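Local coordinates for protein putative esterase MT1895 (Mycobacterium tuberculosis, PDB 3S4K) that is probably a PaaI-family hotdog-fold thioesterase that may hydrolyse acyl-CoA thioesters such as 1,4-dihydroxy-2-naphthoyl-CoA, at residues G104-L109 against Q116-T121; V85-N90 against Q134-N139. One frame throughout, in Å; residues are numbered along the deposited sequence.

Contact 1: G104-L109 against Q116-T121; sequences GTAEPL and QLWLVT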
loop_
_atom_site.group_PDB
_atom_site.type_symbol
_atom_site.label_atom_id
_atom_site.label_comp_id
_atom_site.label_asym_id
_atom_site.label_seq_id
_atom_site.Cartn_x
_atom_site.Cartn_y
_atom_site.Cartn_z
ATOM N N GLY A 104 11.194 -8.794 3.448
ATOM C CA GLY A 104 10.281 -8.536 4.565
ATOM C C GLY A 104 10.074 -9.708 5.491
ATOM O O GLY A 104 10.040 -10.861 5.047
ATOM N N THR A 105 9.923 -9.421 6.781
ATOM C CA THR A 105 9.582 -10.415 7.788
ATOM C C THR A 105 8.379 -9.934 8.591
ATOM O O THR A 105 8.390 -8.801 9.055
ATOM C CB THR A 105 10.735 -10.590 8.771
ATOM O OG1 THR A 105 11.885 -11.092 8.087
ATOM C CG2 THR A 105 10.354 -11.544 9.906
ATOM N N ALA A 106 7.387 -10.811 8.763
ATOM C CA ALA A 106 6.217 -10.551 9.608
ATOM C C ALA A 106 6.410 -11.216 10.965
ATOM O O ALA A 106 6.804 -12.386 11.022
ATOM C CB ALA A 106 4.942 -11.056 8.979
ATOM N N GLU A 107 6.138 -10.450 12.024
ATOM C CA GLU A 107 6.119 -10.904 13.428
ATOM C C GLU A 107 4.764 -10.565 14.012
ATOM O O GLU A 107 4.194 -9.531 13.684
ATOM C CB GLU A 107 7.097 -10.117 14.292
ATOM C CG GLU A 107 8.519 -10.097 13.954
ATOM C CD GLU A 107 9.171 -8.957 14.714
ATOM O OE1 GLU A 107 9.129 -8.975 15.977
ATOM O OE2 GLU A 107 9.619 -8.006 14.061
ATOM N N PRO A 108 4.243 -11.404 14.916
ATOM C CA PRO A 108 2.936 -11.171 15.471
ATOM C C PRO A 108 2.907 -10.169 16.627
ATOM O O PRO A 108 3.765 -10.204 17.519
ATOM C CB PRO A 108 2.523 -12.557 15.945
ATOM C CG PRO A 108 3.802 -13.191 16.359
ATOM C CD PRO A 108 4.825 -12.669 15.390
ATOM N N LEU A 109 1.934 -9.261 16.575
ATOM C CA LEU A 109 1.651 -8.354 17.680
ATOM C C LEU A 109 0.437 -8.767 18.501
ATOM O O LEU A 109 0.440 -8.578 19.717
ATOM C CB LEU A 109 1.464 -6.917 17.167
ATOM C CG LEU A 109 2.650 -6.371 16.359
ATOM C CD1 LEU A 109 2.368 -4.920 15.901
ATOM C CD2 LEU A 109 3.950 -6.423 17.153
ATOM N N GLN A 116 -6.353 -10.122 14.189
ATOM C CA GLN A 116 -4.920 -10.244 14.289
ATOM C C GLN A 116 -4.259 -8.932 13.920
ATOM O O GLN A 116 -4.771 -8.162 13.096
ATOM C CB GLN A 116 -4.348 -11.381 13.421
ATOM C CG GLN A 116 -5.115 -12.679 13.467
ATOM C CD GLN A 116 -4.448 -13.778 12.684
ATOM O OE1 GLN A 116 -3.208 -13.915 12.724
ATOM N NE2 GLN A 116 -5.252 -14.573 11.956
ATOM N N LEU A 117 -3.092 -8.717 14.508
ATOM C CA LEU A 117 -2.275 -7.575 14.210
ATOM C C LEU A 117 -0.843 -8.092 13.980
ATOM O O LEU A 117 -0.263 -8.751 14.865
ATOM C CB LEU A 117 -2.391 -6.540 15.346
ATOM C CG LEU A 117 -1.676 -5.208 15.116
ATOM C CD1 LEU A 117 -2.355 -4.410 14.028
ATOM C CD2 LEU A 117 -1.548 -4.387 16.400
ATOM N N TRP A 118 -0.273 -7.804 12.806
ATOM C CA TRP A 118 1.063 -8.255 12.412
ATOM C C TRP A 118 1.965 -7.069 12.057
ATOM O O TRP A 118 1.500 -6.100 11.459
ATOM C CB TRP A 118 1.010 -9.187 11.193
ATOM C CG TRP A 118 0.427 -10.539 11.534
ATOM C CD1 TRP A 118 -0.878 -10.866 11.613
ATOM C CD2 TRP A 118 1.157 -11.728 11.849
ATOM N NE1 TRP A 118 -1.029 -12.192 11.944
ATOM C CE2 TRP A 118 0.211 -12.743 12.120
ATOM C CE3 TRP A 118 2.517 -12.031 11.944
ATOM C CZ2 TRP A 118 0.588 -14.051 12.451
ATOM C CZ3 TRP A 118 2.882 -13.312 12.307
ATOM C CH2 TRP A 118 1.922 -14.310 12.544
ATOM N N LEU A 119 3.243 -7.149 12.447
ATOM C CA LEU A 119 4.282 -6.179 12.078
ATOM C C LEU A 119 5.143 -6.771 10.959
ATOM O O LEU A 119 5.608 -7.915 11.057
ATOM C CB LEU A 119 5.190 -5.892 13.275
ATOM C CG LEU A 119 6.485 -5.157 12.965
ATOM C CD1 LEU A 119 6.156 -3.751 12.507
ATOM C CD2 LEU A 119 7.374 -5.109 14.216
ATOM N N VAL A 120 5.370 -5.987 9.912
ATOM C CA VAL A 120 6.240 -6.392 8.817
ATOM C C VAL A 120 7.305 -5.326 8.634
ATOM O O VAL A 120 6.987 -4.132 8.519
ATOM C CB VAL A 120 5.459 -6.558 7.509
ATOM C CG1 VAL A 120 6.388 -7.054 6.385
ATOM C CG2 VAL A 120 4.246 -7.483 7.717
ATOM N N THR A 121 8.562 -5.767 8.604
ATOM C CA THR A 121 9.721 -4.877 8.453
ATOM C C THR A 121 10.419 -5.250 7.152
ATOM O O THR A 121 10.770 -6.420 6.934
ATOM C CB THR A 121 10.707 -4.984 9.647
ATOM O OG1 THR A 121 9.983 -4.818 10.874
ATOM C CG2 THR A 121 11.862 -3.935 9.550
HETATM O O HOH W 1 9.144 -7.426 11.547
#
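P108 lies over one face of the W118 indole: its CB stands 3.9 Å from the centroid of the six-membered ring and 17° off the ring normal, which meets the geometry of a CH-pi contact. P108 CD adds a touch on W118 CZ3, while A106 CB reaches W118 CE3 from an oblique direction. W118 reaches this place because its CG is anti to its own carbonyl carbon (chi1 -71°), swinging the ring toward 104-109. The indole N-H is used within its own strand: W118 NE1 donates to Q116 OE1 over 2.9 Å, almost in the ring plane but above the plane of the amide carbonyl, a bond that helps to fix the ring's rotation.

On the face of E107 and L119, the two side chains run alongside each other, and E107 OE2 comes 3.7 Å from L119 CD2. Water 1 donates to E107 OE2 at 2.6 Å and to T105 O, and is also hydrogen-bonded to T121 OG1, so one water joins both strands. Further along, L109 CD1 packs 4.0 Å from both L117 CD2 and L119 CB.

Antiparallel pairing sets these positions. T105 with T121 and E107 with L119 are hydrogen-bonded pairs; E107 N to L119 O and L119 N to E107 O both measure 2.8 Å and are nearly straight. A106-V120 and P108-W118 are non-hydrogen-bonded pairs, and L109 N donates to L117 O at 2.8 Å where the chain turns its corner.

In the hotdog fold the sheet wraps round a long helix, here 56-75: A106 meets I66, and W118 rests on A70 and A71. Strand 36-43 pairs with 104-109 through A37 and A39, whereas strand 129-140 flanks 116-121.

Contact 2: V85-N90 against Q134-N139; sequences VGVNNN and QVRLQN. With EDO (1,2-ethanediol), chain C.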
loop_
_atom_site.group_PDB
_atom_site.type_symbol
_atom_site.label_atom_id
_atom_site.label_comp_id
_atom_site.label_asym_id
_atom_site.label_seq_id
_atom_site.Cartn_x
_atom_site.Cartn_y
_atom_site.Cartn_z
ATOM N N VAL A 85 -9.346 -11.168 6.379
ATOM C CA VAL A 85 -9.560 -10.005 5.541
ATOM C C VAL A 85 -8.866 -8.824 6.164
ATOM O O VAL A 85 -9.010 -8.575 7.354
ATOM C CB VAL A 85 -11.074 -9.725 5.356
ATOM C CG1 VAL A 85 -11.773 -9.513 6.694
ATOM C CG2 VAL A 85 -11.296 -8.502 4.448
ATOM N N GLY A 86 -8.070 -8.111 5.376
ATOM C CA GLY A 86 -7.439 -6.916 5.910
ATOM C C GLY A 86 -8.454 -5.835 6.249
ATOM O O GLY A 86 -9.442 -5.635 5.512
ATOM N N VAL A 87 -8.215 -5.129 7.346
ATOM C CA VAL A 87 -8.996 -3.907 7.608
ATOM C C VAL A 87 -8.154 -2.650 7.735
ATOM O O VAL A 87 -8.669 -1.576 7.481
ATOM C CB VAL A 87 -9.988 -4.036 8.786
ATOM C CG1 VAL A 87 -10.984 -5.169 8.519
ATOM C CG2 VAL A 87 -9.218 -4.236 10.117
ATOM N N ASN A 88 -6.889 -2.742 8.147
ATOM C CA ASN A 88 -6.048 -1.536 8.194
ATOM C C ASN A 88 -4.613 -1.887 7.892
ATOM O O ASN A 88 -4.129 -2.916 8.334
ATOM C CB ASN A 88 -6.183 -0.824 9.541
ATOM C CG ASN A 88 -5.276 0.408 9.665
ATOM O OD1 ASN A 88 -4.139 0.303 10.137
ATOM N ND2 ASN A 88 -5.762 1.557 9.205
ATOM N N ASN A 89 -3.953 -1.030 7.127
ATOM C CA ASN A 89 -2.530 -1.170 6.789
ATOM C C ASN A 89 -1.882 0.188 7.016
ATOM O O ASN A 89 -2.267 1.192 6.362
ATOM C CB ASN A 89 -2.336 -1.635 5.332
ATOM C CG ASN A 89 -0.854 -1.693 4.889
ATOM O OD1 ASN A 89 -0.050 -0.768 5.130
ATOM N ND2 ASN A 89 -0.517 -2.763 4.136
ATOM N N ASN A 90 -0.932 0.230 7.950
ATOM C CA ASN A 90 -0.305 1.479 8.372
ATOM C C ASN A 90 1.187 1.304 8.232
ATOM O O ASN A 90 1.806 0.600 9.031
ATOM C CB ASN A 90 -0.686 1.817 9.810
ATOM C CG ASN A 90 -0.286 3.228 10.197
ATOM O OD1 ASN A 90 0.713 3.721 9.749
ATOM N ND2 ASN A 90 -1.095 3.881 11.023
ATOM N N GLN A 134 2.197 -2.108 9.985
ATOM C CA GLN A 134 1.351 -3.007 10.760
ATOM C C GLN A 134 0.064 -3.197 10.028
ATOM O O GLN A 134 -0.507 -2.229 9.546
ATOM C CB GLN A 134 1.093 -2.456 12.142
ATOM C CG GLN A 134 2.406 -2.310 12.836
ATOM C CD GLN A 134 2.329 -1.778 14.214
ATOM O OE1 GLN A 134 1.256 -1.486 14.742
ATOM N NE2 GLN A 134 3.494 -1.636 14.820
ATOM N N VAL A 135 -0.376 -4.450 9.969
ATOM C CA VAL A 135 -1.599 -4.823 9.306
ATOM C C VAL A 135 -2.571 -5.434 10.301
ATOM O O VAL A 135 -2.218 -6.381 11.009
ATOM C CB VAL A 135 -1.300 -5.813 8.165
ATOM C CG1 VAL A 135 -2.583 -6.188 7.412
ATOM C CG2 VAL A 135 -0.252 -5.228 7.225
ATOM N N ARG A 136 -3.791 -4.892 10.324
ATOM C CA ARG A 136 -4.869 -5.389 11.172
ATOM C C ARG A 136 -5.810 -6.188 10.288
ATOM O O ARG A 136 -6.227 -5.698 9.225
ATOM C CB ARG A 136 -5.588 -4.238 11.847
ATOM C CG ARG A 136 -6.788 -4.659 12.714
ATOM C CD ARG A 136 -7.401 -3.475 13.394
ATOM N NE ARG A 136 -6.566 -3.013 14.495
ATOM C CZ ARG A 136 -6.509 -3.566 15.706
ATOM N NH1 ARG A 136 -7.222 -4.647 16.017
ATOM N NH2 ARG A 136 -5.671 -3.060 16.609
ATOM N N LEU A 137 -6.119 -7.413 10.716
ATOM C CA LEU A 137 -6.978 -8.314 9.964
ATOM C C LEU A 137 -8.144 -8.783 10.818
ATOM O O LEU A 137 -8.012 -8.939 12.021
ATOM C CB LEU A 137 -6.185 -9.527 9.468
ATOM C CG LEU A 137 -5.024 -9.202 8.521
ATOM C CD1 LEU A 137 -3.708 -9.234 9.302
ATOM C CD2 LEU A 137 -5.022 -10.096 7.239
ATOM N N GLN A 138 -9.270 -9.037 10.157
ATOM C CA GLN A 138 -10.381 -9.755 10.738
ATOM C C GLN A 138 -10.286 -11.237 10.419
ATOM O O GLN A 138 -10.029 -11.612 9.271
ATOM C CB GLN A 138 -11.701 -9.236 10.135
ATOM C CG GLN A 138 -12.392 -8.266 10.973
ATOM C CD GLN A 138 -13.765 -7.863 10.425
ATOM O OE1 GLN A 138 -14.435 -8.597 9.669
ATOM N NE2 GLN A 138 -14.183 -6.694 10.815
ATOM N N ASN A 139 -10.511 -12.080 11.420
ATOM C CA ASN A 139 -10.692 -13.508 11.192
ATOM C C ASN A 139 -12.148 -13.763 10.807
ATOM O O ASN A 139 -13.039 -13.273 11.469
ATOM C CB ASN A 139 -10.362 -14.288 12.456
ATOM C CG ASN A 139 -8.901 -14.141 12.872
ATOM O OD1 ASN A 139 -8.003 -14.036 12.022
ATOM N ND2 ASN A 139 -8.659 -14.129 14.189
HETATM C C1 EDO C . -8.359 -6.474 2.354
HETATM O O1 EDO C . -7.856 -7.828 2.424
HETATM C C2 EDO C . -9.068 -6.219 1.023
HETATM O O2 EDO C . -10.377 -6.806 0.973
HETATM O O HOH W 2 -2.737 -1.518 11.556
#
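V87 and N88 both face R136 in a classic beta bulge, and their two amides share one acceptor: R136 O takes V87 N at 2.8 Å and N88 N at 3.2 Å. The register shifts by one residue there. Reciprocal backbone bonds hold the flanks, V85 with Q138 and N90 with Q134, while R136 N donates to N88 O at 2.8 Å.

Among apolar contacts, V85 CG1 lies 3.5 Å from Q138 CB, the two side chains running side by side. With V87 CG1 anti to the carbonyl carbon (chi1 -59°), CG2 falls between the backbone N and that carbon, 3.6 Å from R136 CG. The arginine bends at chi3, and its NH1 bonds to Q115.

Water 2 donates to N88 OD1 at 2.7 Å and to Q134 O, bridging the strands, while N88 ND2 bonds to N90 OD1 and D92 OD1 of the second subunit. G86 N donates to O1 of a 1,2-ethanediol, probably from the crystallisation liquor, at 3.0 Å; the diol also bonds to S96 OG of the second subunit.

V135 and L137 face helix 56-75, against I63, A67 and S68; N89 ND2 bonds to E64 OE1 and C60 O of that helix, and N89 OD1 to T91 OG1. Strand 115-123 pairs with the other edge of 134-139, while N88-N90 pair antiparallel with a strand of the second subunit, continuing the sheet across the dimer interface.

From the N terminus, the chain passes helix 56-75 before reaching 85-90, the first half of contact 2, and then 104-109, the first half of contact 1. Strand 116-121 returns to close contact 1 after a six-residue connection. Only at 134-139 does contact 2 close, so contact 1 is nested within its loop. The two join where strands 115-123 and 129-140 are neighbours: Q116 O accepts L137 N, Q116 NE2 probably bonds to N139 OD1 at 2.8 Å, and L109 CD1 packs on Q134 CD. Together they tie strands 100-108, 115-123, 129-140 and 83-93, in that order, into one sheet reaching the dimer interface.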